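Local structure of cellulase (Bacteroides salanitronis, 6WQY) at residues S74-V79 with I116-H121; L167-M172 with R217-P222. The protein probably hydrolyses internal beta-1,4 linkages of cellulose and related plant polysaccharides, this piece being the family 5 catalytic domain of a longer protein. All blocks are in the same frame, centred on the assembly; numbering follows the deposited sequence.

Contact 1: residues S74-V79 with I116-H121; sequences SVRIPV and IINIHH
N118 bonds across to the loop after strand 74-77 with OD1, which takes the backbone N of V79 at 2.9 Å in a nearly straight bond, while ND2 turns to H120 of its own segment and donates to ND1 at 3.0 Å, in the imidazole plane. With chi1 at 76°, CG sits between the backbone N and the carbonyl carbon, and from there the amide can serve these partners and, through ND2, E170 as well. The ND2-ND1 bond helps to fix the rotation of the H120 ring, over one face of which P78 lays its CB as a CH-pi contact, 3.5 Å from the centroid. At the edge of that ring, near its plane, comes NH2 of R76. The arginine, extended from CG to NE, also carries its guanidinium past N118, whose ND2 lies over one face; the two planes stand 80° apart, and the two donors are close without bonding. The positive group is instead met by N36 and by salt bridges to E170 and E309. Further back, parallel pairing holds the strands, with I77 N on I116 O at 2.7 Å, and beyond it V79 O accepts H120 N. This is a beta-alpha-beta crossover of a TIM barrel, with its polar side chains gathered at the C-terminal strand ends, where family 5 hydrolases have their active site.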
loop_
_atom_site.group_PDB
_atom_site.type_symbol
_atom_site.label_atom_id
_atom_site.label_comp_id
_atom_site.label_asym_id
_atom_site.label_seq_id
_atom_site.Cartn_x
_atom_site.Cartn_y
_atom_site.Cartn_z
ATOM N N SER A 74 -4.876 8.813 6.417
ATOM C CA SER A 74 -3.646 8.602 5.676
ATOM C C SER A 74 -3.969 8.251 4.229
ATOM O O SER A 74 -4.977 7.598 3.956
ATOM C CB SER A 74 -2.857 7.434 6.288
ATOM O OG SER A 74 -2.601 7.653 7.667
ATOM N N VAL A 75 -3.084 8.637 3.310
ATOM C CA VAL A 75 -3.243 8.310 1.895
ATOM C C VAL A 75 -1.989 7.633 1.382
ATOM O O VAL A 75 -0.882 8.172 1.522
ATOM C CB VAL A 75 -3.537 9.568 1.060
ATOM C CG1 VAL A 75 -3.657 9.224 -0.403
ATOM C CG2 VAL A 75 -4.806 10.224 1.545
ATOM N N ARG A 76 -2.160 6.490 0.718
ATOM C CA ARG A 76 -1.081 5.869 -0.031
ATOM C C ARG A 76 -1.161 6.363 -1.461
ATOM O O ARG A 76 -2.232 6.348 -2.084
ATOM C CB ARG A 76 -1.186 4.350 0.055
ATOM C CG ARG A 76 -0.096 3.579 -0.688
ATOM C CD ARG A 76 -0.068 2.142 -0.229
ATOM N NE ARG A 76 0.852 1.249 -0.918
ATOM C CZ ARG A 76 0.551 0.490 -1.963
ATOM N NH1 ARG A 76 -0.616 0.591 -2.579
ATOM N NH2 ARG A 76 1.456 -0.383 -2.387
ATOM N N ILE A 77 -0.023 6.833 -1.956
ATOM C CA ILE A 77 0.140 7.430 -3.272
ATOM C C ILE A 77 1.071 6.499 -4.045
ATOM O O ILE A 77 2.304 6.673 -4.031
ATOM C CB ILE A 77 0.750 8.841 -3.157
ATOM C CG1 ILE A 77 -0.111 9.763 -2.285
ATOM C CG2 ILE A 77 0.952 9.444 -4.544
ATOM C CD1 ILE A 77 0.621 10.986 -1.771
ATOM N N PRO A 78 0.541 5.493 -4.729
ATOM C CA PRO A 78 1.394 4.652 -5.576
ATOM C C PRO A 78 1.984 5.499 -6.689
ATOM O O PRO A 78 1.282 6.309 -7.305
ATOM C CB PRO A 78 0.437 3.586 -6.109
ATOM C CG PRO A 78 -0.906 4.011 -5.789
ATOM C CD PRO A 78 -0.862 5.058 -4.734
ATOM N N VAL A 79 3.276 5.293 -6.976
ATOM C CA VAL A 79 3.950 6.049 -8.028
ATOM C C VAL A 79 4.701 5.068 -8.922
ATOM O O VAL A 79 5.601 4.362 -8.454
ATOM C CB VAL A 79 4.939 7.095 -7.487
ATOM C CG1 VAL A 79 5.561 7.855 -8.663
ATOM C CG2 VAL A 79 4.265 8.053 -6.527
ATOM N N ILE A 116 1.970 8.034 2.055
ATOM C CA ILE A 116 2.966 7.028 1.698
ATOM C C ILE A 116 3.247 7.189 0.210
ATOM O O ILE A 116 2.302 7.258 -0.575
ATOM C CB ILE A 116 2.453 5.597 1.954
ATOM C CG1 ILE A 116 2.015 5.402 3.408
ATOM C CG2 ILE A 116 3.528 4.578 1.561
ATOM C CD1 ILE A 116 1.418 4.033 3.685
ATOM N N ILE A 117 4.522 7.217 -0.194
ATOM C CA ILE A 117 4.890 7.139 -1.611
ATOM C C ILE A 117 5.762 5.899 -1.799
ATOM O O ILE A 117 6.436 5.450 -0.870
ATOM C CB ILE A 117 5.602 8.402 -2.130
ATOM C CG1 ILE A 117 6.859 8.734 -1.327
ATOM C CG2 ILE A 117 4.625 9.579 -2.150
ATOM C CD1 ILE A 117 7.661 9.895 -1.879
ATOM N N ASN A 118 5.779 5.364 -3.023
ATOM C CA ASN A 118 6.491 4.112 -3.270
ATOM C C ASN A 118 7.088 4.102 -4.682
ATOM O O ASN A 118 7.108 5.106 -5.398
ATOM C CB ASN A 118 5.578 2.896 -3.011
ATOM C CG ASN A 118 4.565 2.670 -4.122
ATOM O OD1 ASN A 118 4.497 3.448 -5.081
ATOM N ND2 ASN A 118 3.778 1.620 -3.992
ATOM N N ILE A 119 7.637 2.940 -5.040
ATOM C CA ILE A 119 7.899 2.527 -6.419
ATOM C C ILE A 119 6.872 1.448 -6.745
ATOM O O ILE A 119 6.833 0.410 -6.071
ATOM C CB ILE A 119 9.337 2.013 -6.585
ATOM C CG1 ILE A 119 10.349 3.137 -6.361
ATOM C CG2 ILE A 119 9.506 1.360 -7.950
ATOM C CD1 ILE A 119 11.802 2.686 -6.420
ATOM N N HIS A 120 6.029 1.688 -7.760
ATOM C CA HIS A 120 4.839 0.859 -7.945
ATOM C C HIS A 120 5.011 -0.053 -9.150
ATOM O O HIS A 120 5.644 -1.120 -9.025
ATOM C CB HIS A 120 3.570 1.723 -7.939
ATOM C CG HIS A 120 2.334 0.977 -7.582
ATOM N ND1 HIS A 120 1.991 0.699 -6.271
ATOM C CD2 HIS A 120 1.350 0.479 -8.368
ATOM C CE1 HIS A 120 0.821 0.079 -6.284
ATOM N NE2 HIS A 120 0.413 -0.079 -7.539
ATOM N N HIS A 121 4.445 0.272 -10.325
ATOM C CA HIS A 121 4.435 -0.706 -11.428
ATOM C C HIS A 121 5.788 -0.891 -12.107
ATOM O O HIS A 121 5.906 -1.774 -12.960
ATOM C CB HIS A 121 3.325 -0.414 -12.421
ATOM C CG HIS A 121 1.966 -0.712 -11.887
ATOM N ND1 HIS A 121 1.689 -1.838 -11.140
ATOM C CD2 HIS A 121 0.801 -0.021 -11.998
ATOM C CE1 HIS A 121 0.403 -1.824 -10.827
ATOM N NE2 HIS A 121 -0.163 -0.736 -11.337
#

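Contact 2: residues L167-M172 with R217-P222; sequences LVFEAM and RYLGVP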
loop_
_atom_site.group_PDB
_atom_site.type_symbol
_atom_site.label_atom_id
_atom_site.label_comp_id
_atom_site.label_asym_id
_atom_site.label_seq_id
_atom_site.Cartn_x
_atom_site.Cartn_y
_atom_site.Cartn_z
ATOM N N LEU A 167 5.109 11.799 6.328
ATOM C CA LEU A 167 5.468 11.191 5.053
ATOM C C LEU A 167 6.274 9.925 5.291
ATOM O O LEU A 167 7.320 9.946 5.958
ATOM C CB LEU A 167 6.251 12.183 4.205
ATOM C CG LEU A 167 6.709 11.656 2.842
ATOM C CD1 LEU A 167 5.547 11.237 1.946
ATOM C CD2 LEU A 167 7.549 12.739 2.148
ATOM N N VAL A 168 5.771 8.834 4.713
ATOM C CA VAL A 168 6.356 7.497 4.763
ATOM C C VAL A 168 6.849 7.130 3.369
ATOM O O VAL A 168 6.187 7.433 2.372
ATOM C CB VAL A 168 5.264 6.495 5.198
ATOM C CG1 VAL A 168 5.737 5.048 5.119
ATOM C CG2 VAL A 168 4.745 6.816 6.585
ATOM N N PHE A 169 8.003 6.459 3.298
ATOM C CA PHE A 169 8.472 5.864 2.046
ATOM C C PHE A 169 8.266 4.348 2.121
ATOM O O PHE A 169 8.690 3.727 3.102
ATOM C CB PHE A 169 9.974 6.112 1.823
ATOM C CG PHE A 169 10.403 7.566 1.802
ATOM C CD1 PHE A 169 9.553 8.611 1.472
ATOM C CD2 PHE A 169 11.723 7.853 2.112
ATOM C CE1 PHE A 169 10.017 9.920 1.462
ATOM C CE2 PHE A 169 12.188 9.154 2.105
ATOM C CZ PHE A 169 11.340 10.192 1.775
ATOM N N GLU A 170 7.669 3.763 1.076
ATOM C CA GLU A 170 7.466 2.319 0.939
ATOM C C GLU A 170 8.340 1.834 -0.216
ATOM O O GLU A 170 8.225 2.334 -1.332
ATOM C CB GLU A 170 5.989 2.050 0.665
ATOM C CG GLU A 170 5.650 0.617 0.331
ATOM C CD GLU A 170 4.207 0.487 -0.104
ATOM O OE1 GLU A 170 3.295 0.601 0.778
ATOM O OE2 GLU A 170 3.961 0.306 -1.313
ATOM N N ALA A 171 9.208 0.855 0.053
ATOM C CA ALA A 171 10.322 0.540 -0.839
ATOM C C ALA A 171 9.869 0.218 -2.252
ATOM O O ALA A 171 10.512 0.634 -3.225
ATOM C CB ALA A 171 11.053 -0.672 -0.278
ATOM N N MET A 172 8.830 -0.613 -2.365
ATOM C CA MET A 172 8.324 -1.146 -3.627
ATOM C C MET A 172 6.970 -1.759 -3.321
ATOM O O MET A 172 6.498 -1.720 -2.177
ATOM C CB MET A 172 9.302 -2.110 -4.280
ATOM C CG MET A 172 9.656 -3.310 -3.484
ATOM S SD MET A 172 11.238 -4.033 -4.013
ATOM C CE MET A 172 12.350 -2.966 -3.090
ATOM N N ARG A 217 12.583 8.678 9.701
ATOM C CA ARG A 217 11.309 8.539 9.003
ATOM C C ARG A 217 10.810 7.100 9.088
ATOM O O ARG A 217 11.591 6.153 9.050
ATOM C CB ARG A 217 11.516 8.912 7.530
ATOM C CG ARG A 217 10.232 8.996 6.718
ATOM C CD ARG A 217 10.453 9.469 5.292
ATOM N NE ARG A 217 11.199 10.710 5.215
ATOM C CZ ARG A 217 10.728 11.902 5.565
ATOM N NH1 ARG A 217 9.482 12.036 5.995
ATOM N NH2 ARG A 217 11.520 12.969 5.488
ATOM N N TYR A 218 9.479 6.928 9.187
ATOM C CA TYR A 218 8.895 5.592 9.091
ATOM C C TYR A 218 8.939 5.124 7.641
ATOM O O TYR A 218 8.627 5.883 6.713
ATOM C CB TYR A 218 7.446 5.575 9.593
ATOM C CG TYR A 218 7.294 5.867 11.069
ATOM C CD1 TYR A 218 7.351 7.158 11.542
ATOM C CD2 TYR A 218 7.107 4.840 11.993
ATOM C CE1 TYR A 218 7.216 7.433 12.892
ATOM C CE2 TYR A 218 6.985 5.106 13.343
ATOM C CZ TYR A 218 7.027 6.403 13.790
ATOM O OH TYR A 218 6.905 6.701 15.127
ATOM N N LEU A 219 9.342 3.871 7.456
ATOM C CA LEU A 219 9.468 3.268 6.141
ATOM C C LEU A 219 8.662 1.978 6.089
ATOM O O LEU A 219 8.561 1.253 7.089
ATOM C CB LEU A 219 10.927 2.939 5.818
ATOM C CG LEU A 219 11.939 4.055 6.066
ATOM C CD1 LEU A 219 13.346 3.556 5.761
ATOM C CD2 LEU A 219 11.628 5.301 5.259
ATOM N N GLY A 220 8.104 1.683 4.912
ATOM C CA GLY A 220 7.407 0.428 4.665
ATOM C C GLY A 220 8.253 -0.492 3.798
ATOM O O GLY A 220 8.871 -0.046 2.835
ATOM N N VAL A 221 8.257 -1.775 4.147
ATOM C CA VAL A 221 9.011 -2.798 3.426
ATOM C C VAL A 221 8.126 -4.021 3.229
ATOM O O VAL A 221 7.551 -4.523 4.205
ATOM C CB VAL A 221 10.333 -3.143 4.141
ATOM C CG1 VAL A 221 11.362 -2.049 3.886
ATOM C CG2 VAL A 221 10.127 -3.342 5.640
ATOM N N PRO A 222 7.995 -4.534 1.995
ATOM C CA PRO A 222 7.075 -5.645 1.761
ATOM C C PRO A 222 7.734 -7.014 1.771
ATOM O O PRO A 222 8.943 -7.171 1.578
ATOM C CB PRO A 222 6.534 -5.341 0.356
ATOM C CG PRO A 222 7.738 -4.749 -0.349
ATOM C CD PRO A 222 8.404 -3.888 0.730
HETATM O O HOH W 1 7.241 8.846 8.565
#
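The carbonyl oxygen of L167 is gripped twice: R217 NH1 donates to it at 3.0 Å, and a water donates a hydrogen bond to the same oxygen and accepts one from Y218 N. L167 O lies at the edge of the guanidinium, near its plane, although the donor is tilted 30° from the carbonyl plane. The R217 chain runs out anti through chi1 and chi2 to lay CD over the centre of one face of the F169 ring, 3.6 Å from the centroid, a CH-pi contact; the bend at chi3 (-53°) then swings NE, still over that face, and the guanidinium toward L167 O. NH1 also bonds G164 O, and NH2 bonds K163 O. With an alanine here, the three carbonyls would probably lose the arginine's N-H groups, and F169 the CD and NE over its face. Next to this, L219 CD2 meets F169 CB at 3.9 Å. Parallel pairing follows, G220 N to F169 O at 2.8 Å and A171 N to G220 O at 2.9 Å. At the far end, M172 CG and P222 CG touch at 3.9 Å. The pair lies between strands 114-118 and 246-251 in the barrel, with W153 of helix 139-159 meeting F169 and helix 191-209 packing against A171, M172 and L219.

Contacts 1 and 2 illustrate how one closed parallel sheet is built from repeated pairings whose chemistry changes along the strands. Both are buried and lie in the same barrel, about 9 Å apart between centres, and strands 114-118 and 167-170, one from each, are neighbours, joined by a probable hydrogen bond from E170 N to I117 O and by packing of I116 on E170. Each has an arginine, but to different ends: in contact 1 it points among acidic and amide groups near the C-terminal strand ends, whereas in contact 2 it serves backbone carbonyls and an aromatic face at the strand beginnings. There A171 and M172 meet V221 and P222 through apolar side chains, while E170 turns its carboxylate to R76, N118 and Y306.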